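Local coordinates for ASCH domain-containing protein (Pyrococcus horikoshii, PDB 2Z0T), which is of uncharacterised function but, as an ASCH-domain protein of the PUA clan, probably binds RNA, at residues Trp3-Gln8 / Arg32-Gly37; Glu9-Leu14 / Asn71-Val76; Asp38-Glu43 / Val49-Ile54; Lys61-Lys66 / Lys84-Phe89. One frame throughout, in Å; residues are numbered along the deposited sequence.

Contact 1. Residues Trp3-Gln8 / Arg32-Gly37; sequences WEMGLQ and RQIKPG
Trp3 lays one face of its indole over Ile34 and Gln33, and the two residues divide the ring system between them. Ile34 CG1 stands 3.8 Å from the centroid of the five-membered ring of Trp3, only 18° off the normal, a CH-pi contact over the face. Gln33 CG makes a second one on the six-membered ring of Trp3 at 3.8 Å, tilted further from the normal. The glutamine owes this position to its first torsion: chi1 of 53° sets CG between the backbone N and the carbonyl carbon, and the extended chain then crosses the rim of the indole. Its amide plane is turned 51° from the ring, so the two flat groups do not stack, and OE1 of Gln33 comes within 3.1 Å of Trp3 CH2. The amide nitrogen of Gln33 is engaged by the carbonyl of Lys30. Deeper in, Met5 and Ile34 meet tip to tip, Met5 CE lying 3.7 Å from Ile34 CD1. The contact thus packs the edge strand 2-5 against the loop that leads into strand 39-42. Trp3 NE1 donates to Asp38 OD2, which also accepts from the backbone N of Lys35, so the ring's N-H is held by a carboxylate while aliphatic carbon covers its face. Cohesion between the two segments is therefore apolar and CH-pi in kind, and the polar bond to the ring comes from Asp38, just after 32-37.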
# COMPACT_ATOMS: atom_id res chain seq x y z
N TRP A 3 -0.21 1.50 -13.83
CA TRP A 3 -1.50 1.46 -13.15
C TRP A 3 -1.82 2.78 -12.47
O TRP A 3 -0.93 3.46 -11.96
CB TRP A 3 -1.52 0.35 -12.12
CG TRP A 3 -1.05 -0.96 -12.67
CD1 TRP A 3 0.17 -1.54 -12.47
CD2 TRP A 3 -1.78 -1.83 -13.54
NE1 TRP A 3 0.25 -2.72 -13.17
CE2 TRP A 3 -0.93 -2.92 -13.83
CE3 TRP A 3 -3.06 -1.79 -14.10
CZ2 TRP A 3 -1.34 -3.97 -14.67
CZ3 TRP A 3 -3.46 -2.83 -14.93
CH2 TRP A 3 -2.60 -3.91 -15.20
N GLU A 4 -3.10 3.13 -12.44
CA GLU A 4 -3.53 4.36 -11.80
C GLU A 4 -4.37 4.05 -10.57
O GLU A 4 -5.24 3.19 -10.61
CB GLU A 4 -4.39 5.20 -12.76
CG GLU A 4 -3.68 5.70 -13.99
CD GLU A 4 -4.62 6.46 -14.91
OE1 GLU A 4 -5.25 7.43 -14.43
OE2 GLU A 4 -4.73 6.08 -16.09
N MET A 5 -4.09 4.75 -9.48
CA MET A 5 -4.87 4.58 -8.27
C MET A 5 -4.75 5.80 -7.37
O MET A 5 -3.77 6.54 -7.42
CB MET A 5 -4.49 3.28 -7.53
CG MET A 5 -3.03 3.06 -7.18
SD MET A 5 -2.76 1.38 -6.47
CE MET A 5 -2.33 0.44 -7.92
N GLY A 6 -5.79 6.03 -6.58
CA GLY A 6 -5.80 7.17 -5.69
C GLY A 6 -4.90 6.98 -4.49
O GLY A 6 -4.57 5.86 -4.11
N LEU A 7 -4.50 8.09 -3.89
CA LEU A 7 -3.65 8.06 -2.71
C LEU A 7 -3.83 9.35 -1.93
O LEU A 7 -3.77 10.45 -2.49
CB LEU A 7 -2.18 7.91 -3.11
CG LEU A 7 -1.20 7.72 -1.95
CD1 LEU A 7 -1.46 6.37 -1.28
CD2 LEU A 7 0.23 7.80 -2.47
N GLN A 8 -4.07 9.23 -0.62
CA GLN A 8 -4.25 10.40 0.22
C GLN A 8 -2.99 11.25 0.25
O GLN A 8 -1.87 10.74 0.19
CB GLN A 8 -4.64 9.98 1.64
CG GLN A 8 -6.05 9.42 1.73
CD GLN A 8 -6.51 9.18 3.16
OE1 GLN A 8 -7.68 8.90 3.41
NE2 GLN A 8 -5.58 9.30 4.11
N ARG A 32 -4.50 -7.54 -8.47
CA ARG A 32 -4.03 -8.87 -8.86
C ARG A 32 -3.35 -8.95 -10.23
O ARG A 32 -3.04 -10.03 -10.71
CB ARG A 32 -5.19 -9.86 -8.80
CG ARG A 32 -5.64 -10.13 -7.37
CD ARG A 32 -6.84 -11.04 -7.28
NE ARG A 32 -7.15 -11.35 -5.88
CZ ARG A 32 -8.04 -12.25 -5.48
NH1 ARG A 32 -8.73 -12.94 -6.37
NH2 ARG A 32 -8.23 -12.46 -4.19
N GLN A 33 -3.11 -7.80 -10.86
CA GLN A 33 -2.47 -7.81 -12.16
C GLN A 33 -1.18 -7.02 -12.15
O GLN A 33 -0.59 -6.76 -13.20
CB GLN A 33 -3.44 -7.26 -13.21
CG GLN A 33 -4.02 -5.90 -12.89
CD GLN A 33 -5.23 -5.58 -13.75
OE1 GLN A 33 -5.18 -5.67 -14.98
NE2 GLN A 33 -6.33 -5.19 -13.11
N ILE A 34 -0.74 -6.65 -10.95
CA ILE A 34 0.48 -5.87 -10.78
C ILE A 34 1.68 -6.76 -10.49
O ILE A 34 1.59 -7.72 -9.73
CB ILE A 34 0.32 -4.86 -9.62
CG1 ILE A 34 -0.88 -3.95 -9.90
CG2 ILE A 34 1.60 -4.05 -9.45
CD1 ILE A 34 -1.14 -2.93 -8.80
N LYS A 35 2.82 -6.44 -11.10
CA LYS A 35 4.03 -7.21 -10.87
C LYS A 35 5.25 -6.29 -10.84
O LYS A 35 5.20 -5.18 -11.36
CB LYS A 35 4.20 -8.26 -11.98
CG LYS A 35 4.37 -7.68 -13.39
CD LYS A 35 4.44 -8.79 -14.42
CE LYS A 35 4.60 -8.24 -15.83
NZ LYS A 35 3.46 -7.36 -16.20
N PRO A 36 6.34 -6.74 -10.20
CA PRO A 36 7.55 -5.91 -10.13
C PRO A 36 7.93 -5.48 -11.55
O PRO A 36 7.88 -6.28 -12.48
CB PRO A 36 8.57 -6.85 -9.50
CG PRO A 36 7.73 -7.65 -8.57
CD PRO A 36 6.52 -7.99 -9.43
N GLY A 37 8.30 -4.22 -11.70
CA GLY A 37 8.66 -3.71 -13.01
C GLY A 37 7.58 -2.76 -13.52
O GLY A 37 7.84 -1.91 -14.38

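Contact 2. Residues Glu9-Leu14 / Asn71-Val76; sequences EEYIEL and NVLPGV
The Tyr11 ring carries Glu10 CG on one face, 3.8 Å above the plane and over its centre, a contact made within the helix itself. Across the contact Leu73 approaches obliquely, its CD2 methyl reaching the phenol end of the ring: it lies 3.8 Å from Tyr11 OH and 4.0 Å from Tyr11 CE1. The ring also takes part in a cation-pi interaction with Lys20, whose ammonium group is hydrogen-bonded to the carbonyl of Val72. One lysine therefore ties the aromatic ring to the backbone of 71-76. The puckered ring of Pro74 meets Leu14. Both leucine methyls share this work, Leu14 CD2 and Leu14 CD1 each standing 3.9 Å from Pro74 CB, while CD1 also touches CD of the proline. With CG anti to the carbonyl carbon (chi1 -71°), the Leu14 fork extends from the helix toward Pro74. Cutting Leu14 back to an alanine would probably open a gap beside Pro74, depriving the proline of its packing partner on helix 9-16. Pro74 is the second residue of a type II beta turn from Leu73 to Val76, closed by a 3.1 Å bond from Val76 N to Leu73 O. Gly75 follows with phi 100°, the positive value expected at the third position of such a turn. This is a helix-to-turn packing within the ASCH domain: helix 9-16 rests its Tyr11 and Leu14 side chains against the proline-glycine turn linking helices 69-72 and 79-87.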
# COMPACT_ATOMS: atom_id res chain seq x y z
N GLU A 9 -3.19 12.56 0.34
CA GLU A 9 -2.08 13.51 0.35
C GLU A 9 -0.96 13.21 1.33
O GLU A 9 0.22 13.29 0.97
CB GLU A 9 -2.62 14.92 0.61
CG GLU A 9 -1.55 16.00 0.59
CD GLU A 9 -2.12 17.39 0.81
OE1 GLU A 9 -2.99 17.81 0.01
OE2 GLU A 9 -1.71 18.06 1.78
N GLU A 10 -1.31 12.87 2.57
CA GLU A 10 -0.29 12.61 3.58
C GLU A 10 0.67 11.49 3.18
O GLU A 10 1.83 11.51 3.57
CB GLU A 10 -0.92 12.28 4.94
CG GLU A 10 -1.57 10.91 5.06
CD GLU A 10 -1.82 10.51 6.51
OE1 GLU A 10 -0.83 10.39 7.27
OE2 GLU A 10 -2.99 10.31 6.89
N TYR A 11 0.18 10.53 2.40
CA TYR A 11 1.03 9.42 1.97
C TYR A 11 1.92 9.80 0.80
O TYR A 11 3.02 9.27 0.65
CB TYR A 11 0.17 8.21 1.62
CG TYR A 11 -0.62 7.70 2.80
CD1 TYR A 11 0.03 7.41 4.01
CD2 TYR A 11 -2.00 7.54 2.73
CE1 TYR A 11 -0.69 6.97 5.11
CE2 TYR A 11 -2.73 7.10 3.84
CZ TYR A 11 -2.06 6.82 5.02
OH TYR A 11 -2.78 6.40 6.12
N ILE A 12 1.45 10.73 -0.03
CA ILE A 12 2.25 11.17 -1.17
C ILE A 12 3.57 11.75 -0.67
O ILE A 12 4.63 11.43 -1.20
CB ILE A 12 1.50 12.25 -1.99
CG1 ILE A 12 0.25 11.64 -2.63
CG2 ILE A 12 2.41 12.83 -3.06
CD1 ILE A 12 -0.58 12.61 -3.44
N GLU A 13 3.50 12.57 0.38
CA GLU A 13 4.69 13.19 0.94
C GLU A 13 5.63 12.17 1.60
O GLU A 13 6.84 12.24 1.41
CB GLU A 13 4.29 14.25 1.97
CG GLU A 13 5.47 14.97 2.59
CD GLU A 13 5.06 16.01 3.61
OE1 GLU A 13 4.34 15.64 4.57
OE2 GLU A 13 5.45 17.19 3.46
N LEU A 14 5.06 11.24 2.36
CA LEU A 14 5.85 10.22 3.04
C LEU A 14 6.60 9.31 2.08
O LEU A 14 7.72 8.87 2.37
CB LEU A 14 4.95 9.38 3.95
CG LEU A 14 4.42 10.12 5.18
CD1 LEU A 14 3.32 9.32 5.85
CD2 LEU A 14 5.58 10.37 6.15
N ASN A 71 7.23 1.37 8.04
CA ASN A 71 7.50 1.41 6.61
C ASN A 71 6.22 1.51 5.78
O ASN A 71 6.27 1.81 4.58
CB ASN A 71 8.27 0.16 6.19
CG ASN A 71 9.58 0.02 6.92
OD1 ASN A 71 10.41 0.93 6.90
ND2 ASN A 71 9.78 -1.12 7.58
N VAL A 72 5.08 1.25 6.41
CA VAL A 72 3.80 1.29 5.71
C VAL A 72 2.97 2.51 6.08
O VAL A 72 2.46 3.22 5.21
CB VAL A 72 2.98 0.02 6.01
CG1 VAL A 72 1.77 -0.04 5.09
CG2 VAL A 72 3.85 -1.22 5.82
N LEU A 73 2.85 2.76 7.38
CA LEU A 73 2.09 3.89 7.90
C LEU A 73 2.96 4.66 8.89
O LEU A 73 2.79 4.54 10.11
CB LEU A 73 0.82 3.38 8.60
CG LEU A 73 -0.10 2.49 7.77
CD1 LEU A 73 -1.21 1.95 8.65
CD2 LEU A 73 -0.67 3.28 6.59
N PRO A 74 3.91 5.45 8.38
CA PRO A 74 4.81 6.24 9.23
C PRO A 74 4.06 7.05 10.29
O PRO A 74 3.10 7.74 9.98
CB PRO A 74 5.53 7.12 8.23
CG PRO A 74 5.60 6.26 7.01
CD PRO A 74 4.21 5.68 6.96
N GLY A 75 4.51 6.95 11.54
CA GLY A 75 3.87 7.70 12.60
C GLY A 75 2.89 6.90 13.45
O GLY A 75 2.70 7.20 14.62
N VAL A 76 2.27 5.88 12.86
CA VAL A 76 1.32 5.06 13.59
C VAL A 76 2.09 4.18 14.58
O VAL A 76 2.95 3.39 14.20
CB VAL A 76 0.49 4.18 12.63
CG1 VAL A 76 -0.54 3.38 13.41
CG2 VAL A 76 -0.21 5.07 11.61

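Contact 3. Residues Asp38-Glu43 / Val49-Ile54; sequences DIIIFE and VKVKGI
Lys50 sets out from the sheet on the face it shares with Ile39, its partner in a non-hydrogen-bonded antiparallel pair, and its CB already lies 4.0 Å from Ile39 CD1. Bends at chi2 and chi3 bring the end of the chain nearer to the neighbouring strand. CD then comes to 3.5 Å from the carbonyl oxygen of Asp38, CE presses on Ile39 CD1 at 3.4 Å, tighter than usual for two carbons, and NZ ends in a hydrogen bond to Gly37 O. Were Lys50 replaced by an alanine, the Gly37 carbonyl would probably lose its ammonium partner and Ile39 CD1 its aliphatic cover. Three backbone bonds hold the strands: Val51 N to Asp38 O at 2.9 Å, and the reciprocal pair between Ile40 and Val49, with N-H...O angles all above 160°. Val49, Ile40, Val51 and Phe42 pack on the other side of the sheet from Lys50. Val49 CG2 serves two neighbours, 3.7 Å from Ile40 CB and 3.6 Å from Phe42 CE2, while Ile40 CD1 touches Val51 CG2. Ile40 CG2 covers one face of the Phe42 ring over its centre, continuing the apolar surface along strand 39-42. The two strands form a beta hairpin, but their short axes run 137° apart, well short of straight antiparallel. Lys52 and Gly53 both face Glu104, a classic beta bulge where strand 47-57 meets 100-107. On its other flank, strand 39-42 pairs in parallel with strand 2-5, whose Met5 packs on Ile40 and Phe42; the hairpin is thus set between strand 2-5 and strand 100-107.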
# COMPACT_ATOMS: atom_id res chain seq x y z
N ASP A 38 6.37 -2.90 -12.98
CA ASP A 38 5.26 -2.04 -13.37
C ASP A 38 5.42 -0.67 -12.72
O ASP A 38 6.23 -0.48 -11.82
CB ASP A 38 3.92 -2.62 -12.90
CG ASP A 38 3.50 -3.84 -13.69
OD1 ASP A 38 4.15 -4.15 -14.71
OD2 ASP A 38 2.51 -4.48 -13.29
N ILE A 39 4.61 0.28 -13.19
CA ILE A 39 4.63 1.63 -12.67
C ILE A 39 3.24 1.99 -12.13
O ILE A 39 2.23 1.58 -12.70
CB ILE A 39 4.98 2.66 -13.78
CG1 ILE A 39 6.40 2.42 -14.27
CG2 ILE A 39 4.80 4.08 -13.25
CD1 ILE A 39 7.45 2.51 -13.18
N ILE A 40 3.21 2.72 -11.02
CA ILE A 40 1.93 3.15 -10.46
C ILE A 40 1.87 4.67 -10.47
O ILE A 40 2.79 5.34 -10.00
CB ILE A 40 1.72 2.64 -9.02
CG1 ILE A 40 1.58 1.11 -9.02
CG2 ILE A 40 0.46 3.27 -8.43
CD1 ILE A 40 1.46 0.51 -7.63
N ILE A 41 0.79 5.21 -11.03
CA ILE A 41 0.58 6.65 -11.07
C ILE A 41 -0.44 6.95 -9.98
O ILE A 41 -1.59 6.53 -10.08
CB ILE A 41 0.00 7.10 -12.44
CG1 ILE A 41 0.91 6.63 -13.57
CG2 ILE A 41 -0.15 8.62 -12.46
CD1 ILE A 41 2.32 7.19 -13.51
N PHE A 42 0.00 7.65 -8.94
CA PHE A 42 -0.87 7.97 -7.81
C PHE A 42 -1.57 9.33 -7.91
O PHE A 42 -0.98 10.31 -8.34
CB PHE A 42 -0.08 7.96 -6.50
CG PHE A 42 0.24 6.59 -5.97
CD1 PHE A 42 -0.77 5.69 -5.66
CD2 PHE A 42 1.56 6.22 -5.73
CE1 PHE A 42 -0.48 4.44 -5.11
CE2 PHE A 42 1.87 4.97 -5.19
CZ PHE A 42 0.84 4.08 -4.87
N GLU A 43 -2.83 9.34 -7.49
CA GLU A 43 -3.65 10.55 -7.44
C GLU A 43 -3.51 11.50 -8.63
O GLU A 43 -3.10 12.65 -8.47
CB GLU A 43 -3.33 11.30 -6.14
CG GLU A 43 -4.40 12.28 -5.68
CD GLU A 43 -5.74 11.62 -5.43
OE1 GLU A 43 -5.78 10.42 -5.08
OE2 GLU A 43 -6.77 12.32 -5.56
N VAL A 49 5.55 5.93 -9.07
CA VAL A 49 6.47 5.02 -8.40
C VAL A 49 6.70 3.76 -9.21
O VAL A 49 5.88 3.38 -10.04
CB VAL A 49 5.95 4.60 -7.00
CG1 VAL A 49 5.76 5.83 -6.12
CG2 VAL A 49 4.65 3.82 -7.13
N LYS A 50 7.84 3.12 -8.96
CA LYS A 50 8.18 1.87 -9.61
C LYS A 50 7.85 0.76 -8.62
O LYS A 50 8.08 0.92 -7.42
CB LYS A 50 9.68 1.83 -9.93
CG LYS A 50 10.19 0.45 -10.34
CD LYS A 50 9.66 -0.01 -11.69
CE LYS A 50 10.34 0.73 -12.83
NZ LYS A 50 10.00 0.14 -14.16
N VAL A 51 7.27 -0.33 -9.11
CA VAL A 51 6.92 -1.47 -8.25
C VAL A 51 8.15 -2.36 -8.16
O VAL A 51 8.63 -2.87 -9.18
CB VAL A 51 5.75 -2.29 -8.84
CG1 VAL A 51 5.48 -3.51 -7.96
CG2 VAL A 51 4.51 -1.42 -8.94
N LYS A 52 8.67 -2.53 -6.95
CA LYS A 52 9.86 -3.33 -6.73
C LYS A 52 9.56 -4.72 -6.16
O LYS A 52 10.38 -5.62 -6.26
CB LYS A 52 10.82 -2.60 -5.78
CG LYS A 52 11.09 -1.15 -6.14
CD LYS A 52 11.72 -0.99 -7.51
CE LYS A 52 13.13 -1.56 -7.55
NZ LYS A 52 13.79 -1.28 -8.86
N GLY A 53 8.39 -4.87 -5.55
CA GLY A 53 8.03 -6.15 -4.97
C GLY A 53 6.55 -6.28 -4.65
O GLY A 53 5.86 -5.27 -4.48
N ILE A 54 6.07 -7.52 -4.57
CA ILE A 54 4.68 -7.81 -4.27
C ILE A 54 4.61 -8.96 -3.26
O ILE A 54 5.10 -10.06 -3.53
CB ILE A 54 3.90 -8.25 -5.55
CG1 ILE A 54 3.78 -7.08 -6.54
CG2 ILE A 54 2.51 -8.77 -5.18
CD1 ILE A 54 2.86 -5.96 -6.07

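Contact 4. Residues Lys61-Lys66 / Lys84-Phe89; sequences KEMLEK and KVYRQF
Met63 meets the Tyr86 side chain at about a right angle, while Leu64, the next residue on the same helix, crosses it obliquely. The methionine chain sets out with CG anti to the backbone N (chi1 -177°), then bends at chi2 and chi3, which brings its terminal methyl to the phenol end: Met63 CE lies 3.4 Å from Tyr86 OH and 3.8 Å from Tyr86 CZ. Leu64 comes to the ring edge instead, near its plane, with CD2 4.0 Å from Tyr86 CE2. Two consecutive residues of helix 60-67 thus hold the same tyrosine, one at the hydroxyl end and one along the rim. All three side chains are buried, and they form a small helix-helix contact of the ASCH domain, joining helix 60-67 to helix 79-87. Tyr86 also stacks on the Phe60 ring and touches Val72, so the short helix 69-72 adds to its surroundings. Toward solvent the helices keep polar bonds of their own. Lys61 NZ forms a salt bridge with Glu65 OE2 at 3.2 Å, one turn on, reaching the carboxylate oxygen from 39° above its plane. Gln88 turns back on its own segment, NE2 donating to Lys84 O at 3.1 Å.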
# COMPACT_ATOMS: atom_id res chain seq x y z
N LYS A 61 -3.42 -6.80 9.46
CA LYS A 61 -2.65 -7.01 10.68
C LYS A 61 -1.36 -7.76 10.37
O LYS A 61 -0.27 -7.32 10.75
CB LYS A 61 -3.50 -7.81 11.68
CG LYS A 61 -2.78 -8.18 12.98
CD LYS A 61 -3.73 -8.91 13.92
CE LYS A 61 -3.03 -9.38 15.19
NZ LYS A 61 -2.03 -10.45 14.91
N GLU A 62 -1.47 -8.89 9.67
CA GLU A 62 -0.30 -9.69 9.32
C GLU A 62 0.65 -8.94 8.39
O GLU A 62 1.87 -9.02 8.54
CB GLU A 62 -0.72 -11.01 8.68
CG GLU A 62 -1.38 -11.95 9.68
CD GLU A 62 -1.72 -13.29 9.07
OE1 GLU A 62 -0.80 -13.97 8.57
OE2 GLU A 62 -2.91 -13.67 9.09
N MET A 63 0.09 -8.21 7.43
CA MET A 63 0.91 -7.44 6.51
C MET A 63 1.73 -6.41 7.28
O MET A 63 2.93 -6.28 7.07
CB MET A 63 0.01 -6.74 5.47
CG MET A 63 0.77 -5.95 4.40
SD MET A 63 1.12 -4.24 4.89
CE MET A 63 -0.53 -3.55 4.77
N LEU A 64 1.09 -5.69 8.20
CA LEU A 64 1.78 -4.68 8.99
C LEU A 64 2.87 -5.26 9.89
O LEU A 64 3.95 -4.69 10.02
CB LEU A 64 0.78 -3.88 9.84
CG LEU A 64 -0.16 -2.97 9.05
CD1 LEU A 64 -1.16 -2.31 9.99
CD2 LEU A 64 0.64 -1.91 8.31
N GLU A 65 2.60 -6.41 10.50
CA GLU A 65 3.58 -7.04 11.39
C GLU A 65 4.82 -7.50 10.63
O GLU A 65 5.94 -7.37 11.12
CB GLU A 65 2.93 -8.23 12.11
CG GLU A 65 1.63 -7.86 12.82
CD GLU A 65 1.04 -8.99 13.64
OE1 GLU A 65 0.94 -10.12 13.12
OE2 GLU A 65 0.66 -8.74 14.81
N LYS A 66 4.62 -8.02 9.42
CA LYS A 66 5.71 -8.52 8.59
C LYS A 66 6.49 -7.40 7.90
O LYS A 66 7.72 -7.43 7.84
CB LYS A 66 5.15 -9.49 7.55
CG LYS A 66 6.20 -10.18 6.68
CD LYS A 66 7.05 -11.14 7.50
CE LYS A 66 7.93 -11.99 6.60
NZ LYS A 66 7.13 -12.90 5.74
N LYS A 84 -6.94 0.10 12.03
CA LYS A 84 -8.02 1.08 12.01
C LYS A 84 -7.91 1.98 10.79
O LYS A 84 -8.92 2.33 10.17
CB LYS A 84 -7.98 1.95 13.27
CG LYS A 84 -8.77 1.40 14.45
CD LYS A 84 -8.90 2.43 15.55
CE LYS A 84 -9.87 1.98 16.63
NZ LYS A 84 -10.01 3.01 17.70
N VAL A 85 -6.69 2.36 10.44
CA VAL A 85 -6.46 3.20 9.28
C VAL A 85 -7.06 2.55 8.04
O VAL A 85 -7.79 3.18 7.28
CB VAL A 85 -4.95 3.44 9.04
CG1 VAL A 85 -4.74 4.25 7.76
CG2 VAL A 85 -4.33 4.17 10.22
N TYR A 86 -6.75 1.27 7.84
CA TYR A 86 -7.26 0.53 6.69
C TYR A 86 -8.76 0.30 6.74
O TYR A 86 -9.42 0.26 5.70
CB TYR A 86 -6.53 -0.81 6.55
CG TYR A 86 -5.12 -0.67 6.05
CD1 TYR A 86 -4.86 -0.15 4.78
CD2 TYR A 86 -4.04 -1.04 6.85
CE1 TYR A 86 -3.55 0.00 4.32
CE2 TYR A 86 -2.73 -0.88 6.40
CZ TYR A 86 -2.49 -0.36 5.14
OH TYR A 86 -1.20 -0.20 4.70
N ARG A 87 -9.31 0.15 7.94
CA ARG A 87 -10.74 -0.10 8.08
C ARG A 87 -11.57 1.08 7.57
O ARG A 87 -12.74 0.91 7.23
CB ARG A 87 -11.10 -0.40 9.54
CG ARG A 87 -12.45 -1.08 9.69
CD ARG A 87 -12.48 -2.39 8.91
NE ARG A 87 -11.56 -3.37 9.49
CZ ARG A 87 -10.93 -4.31 8.80
NH1 ARG A 87 -11.11 -4.42 7.49
NH2 ARG A 87 -10.13 -5.16 9.43
N GLN A 88 -10.97 2.26 7.52
CA GLN A 88 -11.67 3.43 7.03
C GLN A 88 -11.86 3.31 5.52
O GLN A 88 -12.78 3.90 4.95
CB GLN A 88 -10.89 4.70 7.37
CG GLN A 88 -10.55 4.84 8.84
CD GLN A 88 -11.76 4.65 9.74
OE1 GLN A 88 -12.75 5.37 9.62
NE2 GLN A 88 -11.68 3.68 10.64
N PHE A 89 -10.99 2.53 4.89
CA PHE A 89 -11.03 2.33 3.44
C PHE A 89 -11.63 0.99 3.04
O PHE A 89 -12.38 0.90 2.07
CB PHE A 89 -9.62 2.38 2.84
CG PHE A 89 -8.88 3.66 3.09
CD1 PHE A 89 -9.33 4.85 2.54
CD2 PHE A 89 -7.71 3.66 3.84
CE1 PHE A 89 -8.62 6.03 2.73
CE2 PHE A 89 -6.99 4.83 4.03
CZ PHE A 89 -7.44 6.02 3.48

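Overall arrangement
Contacts 1 and 3 have centres about 5 Å apart and share the mixed sheet, in which strand 39-42 lies between strand 2-5 and strand 47-57. Contacts 2 and 4 form a helical group with centres about 13 Å apart, joined where Val72 and Leu73 touch Tyr86. Contact 4 lies about 18 Å from contact 1, on the other side of the chain's centre, and about 20 Å from contact 3. Along the chain, contact 1 closes before contact 3 opens, and contact 3 before contact 4; contact 2 spans contact 3 and alternates with contacts 1 and 4. Leu7 packing on Ile12 connects sheet and helices, giving one compact alpha/beta domain.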